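Side-chain contacts in putative cytosine/guanine deaminase (Unidentified, PDB 2PAJ), which catalyses the zinc-dependent hydrolytic deamination of 2-amino-4-hydroxypteridines such as isoxanthopterin to 2,4-dihydroxypteridines, releasing ammonium: residues 136-141 / 147-152; 266-271 / 275-280. All blocks are in the same frame, centred on the assembly; numbering follows the deposited sequence.

Both contacts belong to the (beta/alpha)8 barrel of this zinc-dependent amidohydrolase, and both are short-range, following one another along the chain without nesting or crossing. Contact 1 comes first: the chain leaves strand 131-136, runs through 136-141, and is closed back on itself where 147-152 enters helix 149-159, a loop with five residues between the paired segments. Contact 2 opens much later, after strand 244-248, and closes the turn by which helix 267-273 ends and the chain heads for strand 281-284. Their centres lie about 26 Å apart and their nearest atoms about 8 Å, so they do not touch; contact 1 lies the closer to the zinc site.

Contact 1 of 2, residues 136-141 / 147-152; sequences DHNYVY and FDSSAI
Tyr-141 OH and Ser-150 OG share a 2.8 Å hydrogen bond in which either could donate, the serine oxygen lying at the edge of the phenol ring, near its plane. Ser-149 OG donates to Val-140 O at 3.2 Å, tilted 23° from the carbonyl plane; its chi1 of -61° sets the hydroxyl beside its own backbone N and turned to the loop. Within the loop, Asn-138 OD1 accepts from Val-140 N at 3.2 Å, an Asx turn, with the donor above the carbonyl plane. With CG anti to the backbone N, Asn-138 also brings ND2 to 3.4 Å from Ser-149 CB. The segment runs out of strand 131-136 of the amidohydrolase barrel at its metal-binding end, where His-137 O accepts from ND1 of the zinc ligand His-78. Asp-148 is the N-cap of the helix: its OD1 takes a weak bond from Ala-151 N, while OD2 forms a salt bridge with Arg-199. Apolar contact is modest. Val-140 CG2 approaches Phe-147 CE1 obliquely at 4.4 Å, and Tyr-141 CE1 lies 3.9 Å from Ser-149 CB. Phe-115 of helix 112-127 packs on Val-140, and Arg-168 makes a cation-pi contact with the Tyr-141 ring.

Contact 2 of 2, residues 266-271 / 275-280; sequences SPVAFC and DWLGSD
Cys-271 and Trp-276 meet where helix 267-273 ends, their CA atoms 4.8 Å apart. Trp-276 N donates to Cys-271 O at 2.8 Å, with an N-H...O angle of 145° and the donor tilted 30° from the carbonyl plane. This is the six-to-one bond of a Schellman motif: Asp-275, with a positive phi, is the C-prime residue and turns the chain so that 275-280 leaves the helix as an irregular segment. At the other end Ser-266 is the N-cap, its OG taking a weak bond from Ala-269 N.

Leu-277 reaches back to the helix with its two methyls. CD2 rests 3.9 Å from Cys-271 CB. The same methyl lies 4.3 Å from Val-268 CG1, while CD1 sits near Val-268 O. A chi1 of -66° puts the leucine CG opposite its own carbonyl carbon and brings the branch against Val-268 and Cys-271. Trp-276 touches the helix through its CB, 4.0 Å from Cys-271 CB; beyond that atom the side chain leads away, and the indole NE1 is bonded to Met-231 O.

The indole packs against Thr-234 and Ala-235 of helix 228-240 and against Met-245 and Ser-247 of strand 244-248, carrying the turn into the barrel wall. Leu-277 and Val-268 both rest on Leu-296 of helix 291-300, so helix 267-273 and the turn after it are joined to helices 291-300 and 228-240 just before the chain enters strand 281-284.

Contact 1 of 2, residues 136-141 / 147-152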
# COMPACT_ATOMS: atom_id res chain seq x y z
N ASP A 136 0.25 -4.11 4.27
CA ASP A 136 -0.96 -4.66 4.86
C ASP A 136 -1.00 -4.46 6.37
O ASP A 136 -0.02 -4.73 7.06
CB ASP A 136 -1.08 -6.15 4.53
CG ASP A 136 -2.33 -6.78 5.15
OD1 ASP A 136 -3.45 -6.30 4.87
OD2 ASP A 136 -2.19 -7.74 5.94
N HIS A 137 -2.13 -3.96 6.85
CA HIS A 137 -2.34 -3.73 8.28
C HIS A 137 -2.99 -5.02 8.75
O HIS A 137 -4.21 -5.11 8.91
CB HIS A 137 -3.28 -2.54 8.51
CG HIS A 137 -3.34 -2.09 9.93
ND1 HIS A 137 -4.18 -1.08 10.36
CD2 HIS A 137 -2.66 -2.49 11.03
CE1 HIS A 137 -4.01 -0.88 11.65
NE2 HIS A 137 -3.09 -1.73 12.08
N ASN A 138 -2.16 -6.04 8.94
CA ASN A 138 -2.61 -7.35 9.37
C ASN A 138 -2.87 -7.39 10.86
O ASN A 138 -2.04 -6.94 11.67
CB ASN A 138 -1.57 -8.41 8.98
CG ASN A 138 -1.98 -9.81 9.37
OD1 ASN A 138 -3.17 -10.11 9.49
ND2 ASN A 138 -1.00 -10.69 9.56
N TYR A 139 -4.04 -7.88 11.25
CA TYR A 139 -4.36 -7.95 12.66
C TYR A 139 -4.98 -9.26 13.08
O TYR A 139 -5.60 -9.37 14.15
CB TYR A 139 -5.19 -6.75 13.12
CG TYR A 139 -6.51 -6.55 12.43
CD1 TYR A 139 -7.58 -7.42 12.65
CD2 TYR A 139 -6.71 -5.43 11.63
CE1 TYR A 139 -8.81 -7.18 12.11
CE2 TYR A 139 -7.94 -5.17 11.07
CZ TYR A 139 -8.99 -6.05 11.32
OH TYR A 139 -10.21 -5.79 10.77
N VAL A 140 -4.80 -10.28 12.24
CA VAL A 140 -5.29 -11.58 12.64
C VAL A 140 -4.11 -12.24 13.39
O VAL A 140 -3.14 -12.72 12.80
CB VAL A 140 -5.77 -12.43 11.44
CG1 VAL A 140 -6.24 -11.52 10.32
CG2 VAL A 140 -4.71 -13.39 10.97
N TYR A 141 -4.21 -12.17 14.71
CA TYR A 141 -3.24 -12.72 15.64
C TYR A 141 -4.03 -13.02 16.91
O TYR A 141 -4.97 -12.29 17.26
CB TYR A 141 -2.16 -11.69 15.96
CG TYR A 141 -1.29 -11.32 14.78
CD1 TYR A 141 -0.42 -12.25 14.21
CD2 TYR A 141 -1.34 -10.03 14.23
CE1 TYR A 141 0.37 -11.92 13.13
CE2 TYR A 141 -0.55 -9.68 13.14
CZ TYR A 141 0.30 -10.63 12.60
OH TYR A 141 1.05 -10.33 11.50
N PHE A 147 -1.43 -21.05 12.68
CA PHE A 147 -0.66 -20.69 11.50
C PHE A 147 0.06 -19.35 11.65
O PHE A 147 -0.34 -18.50 12.46
CB PHE A 147 -1.56 -20.68 10.27
CG PHE A 147 -2.68 -19.70 10.37
CD1 PHE A 147 -2.53 -18.40 9.91
CD2 PHE A 147 -3.88 -20.08 10.94
CE1 PHE A 147 -3.56 -17.49 10.03
CE2 PHE A 147 -4.92 -19.18 11.06
CZ PHE A 147 -4.76 -17.87 10.60
N ASP A 148 1.12 -19.18 10.88
CA ASP A 148 1.90 -17.95 10.92
C ASP A 148 1.43 -16.97 9.83
O ASP A 148 1.85 -17.07 8.66
CB ASP A 148 3.39 -18.25 10.75
CG ASP A 148 4.24 -17.05 11.08
OD1 ASP A 148 3.64 -15.98 11.22
OD2 ASP A 148 5.48 -17.18 11.19
N SER A 149 0.56 -16.05 10.21
CA SER A 149 0.04 -15.04 9.29
C SER A 149 1.18 -14.31 8.60
O SER A 149 1.28 -14.28 7.37
CB SER A 149 -0.79 -14.02 10.06
OG SER A 149 -1.88 -14.68 10.66
N SER A 150 2.05 -13.72 9.41
CA SER A 150 3.18 -12.99 8.89
C SER A 150 3.96 -13.81 7.87
O SER A 150 4.29 -13.31 6.78
CB SER A 150 4.07 -12.57 10.04
OG SER A 150 3.30 -11.87 11.00
N ALA A 151 4.26 -15.06 8.20
CA ALA A 151 5.00 -15.93 7.29
C ALA A 151 4.30 -15.98 5.94
O ALA A 151 4.89 -15.72 4.90
CB ALA A 151 5.10 -17.32 7.87
N ILE A 152 3.03 -16.35 5.98
CA ILE A 152 2.22 -16.47 4.79
C ILE A 152 2.20 -15.20 3.93
O ILE A 152 2.36 -15.26 2.71
CB ILE A 152 0.77 -16.86 5.18
CG1 ILE A 152 0.77 -18.22 5.88
CG2 ILE A 152 -0.11 -16.86 3.95
CD1 ILE A 152 -0.51 -18.55 6.61

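Contact 2 of 2, residues 266-271 / 275-280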
# COMPACT_ATOMS: atom_id res chain seq x y z
N SER A 266 -7.88 16.33 22.77
CA SER A 266 -7.85 15.93 21.35
C SER A 266 -7.14 14.61 21.04
O SER A 266 -6.16 14.26 21.69
CB SER A 266 -7.21 17.04 20.50
OG SER A 266 -6.73 16.52 19.27
N PRO A 267 -7.63 13.87 20.05
CA PRO A 267 -7.03 12.59 19.68
C PRO A 267 -5.56 12.70 19.26
O PRO A 267 -4.69 11.99 19.76
CB PRO A 267 -7.93 12.10 18.54
CG PRO A 267 -9.26 12.66 18.93
CD PRO A 267 -8.92 14.06 19.36
N VAL A 268 -5.29 13.60 18.32
CA VAL A 268 -3.94 13.82 17.84
C VAL A 268 -3.05 14.32 18.99
O VAL A 268 -1.95 13.82 19.19
CB VAL A 268 -3.95 14.85 16.67
CG1 VAL A 268 -2.54 15.15 16.21
CG2 VAL A 268 -4.77 14.30 15.54
N ALA A 269 -3.55 15.29 19.75
CA ALA A 269 -2.82 15.85 20.88
C ALA A 269 -2.50 14.77 21.93
O ALA A 269 -1.46 14.81 22.58
CB ALA A 269 -3.64 16.98 21.50
N PHE A 270 -3.40 13.81 22.07
CA PHE A 270 -3.22 12.71 23.01
C PHE A 270 -2.09 11.82 22.48
O PHE A 270 -1.17 11.46 23.21
CB PHE A 270 -4.51 11.89 23.11
CG PHE A 270 -4.50 10.86 24.19
CD1 PHE A 270 -4.68 11.23 25.51
CD2 PHE A 270 -4.30 9.52 23.88
CE1 PHE A 270 -4.66 10.28 26.52
CE2 PHE A 270 -4.27 8.55 24.88
CZ PHE A 270 -4.45 8.93 26.21
N CYS A 271 -2.16 11.49 21.20
CA CYS A 271 -1.13 10.68 20.57
C CYS A 271 0.24 11.32 20.76
O CYS A 271 1.22 10.64 21.02
CB CYS A 271 -1.40 10.52 19.08
SG CYS A 271 -2.70 9.36 18.71
N ASP A 275 4.02 9.64 22.91
CA ASP A 275 5.06 9.25 21.96
C ASP A 275 4.56 8.62 20.66
O ASP A 275 5.21 7.73 20.11
CB ASP A 275 6.05 8.29 22.63
CG ASP A 275 6.74 8.89 23.85
OD1 ASP A 275 7.35 9.98 23.74
OD2 ASP A 275 6.66 8.27 24.94
N TRP A 276 3.42 9.10 20.15
CA TRP A 276 2.86 8.55 18.93
C TRP A 276 2.69 9.51 17.76
O TRP A 276 1.71 9.46 17.02
CB TRP A 276 1.53 7.84 19.21
CG TRP A 276 1.72 6.38 19.36
CD1 TRP A 276 2.20 5.72 20.46
CD2 TRP A 276 1.61 5.40 18.32
NE1 TRP A 276 2.39 4.39 20.17
CE2 TRP A 276 2.04 4.16 18.86
CE3 TRP A 276 1.19 5.44 16.98
CZ2 TRP A 276 2.07 2.97 18.11
CZ3 TRP A 276 1.21 4.27 16.23
CH2 TRP A 276 1.65 3.04 16.80
N LEU A 277 3.67 10.40 17.59
CA LEU A 277 3.69 11.33 16.47
C LEU A 277 5.13 11.38 16.00
O LEU A 277 6.02 10.81 16.64
CB LEU A 277 3.24 12.74 16.89
CG LEU A 277 1.80 13.03 17.34
CD1 LEU A 277 1.60 14.54 17.38
CD2 LEU A 277 0.80 12.40 16.40
N GLY A 278 5.37 12.05 14.89
CA GLY A 278 6.72 12.14 14.35
C GLY A 278 6.74 11.58 12.95
O GLY A 278 5.86 10.82 12.59
N SER A 279 7.73 11.96 12.17
CA SER A 279 7.85 11.49 10.79
C SER A 279 8.01 9.98 10.79
O SER A 279 8.05 9.33 9.75
CB SER A 279 9.05 12.14 10.12
OG SER A 279 10.16 12.15 11.01
N ASP A 280 8.10 9.46 12.01
CA ASP A 280 8.26 8.05 12.34
C ASP A 280 6.94 7.29 12.13
O ASP A 280 6.92 6.14 11.71
CB ASP A 280 8.61 7.99 13.84
CG ASP A 280 9.80 7.13 14.14
OD1 ASP A 280 9.76 5.92 13.86
OD2 ASP A 280 10.79 7.67 14.67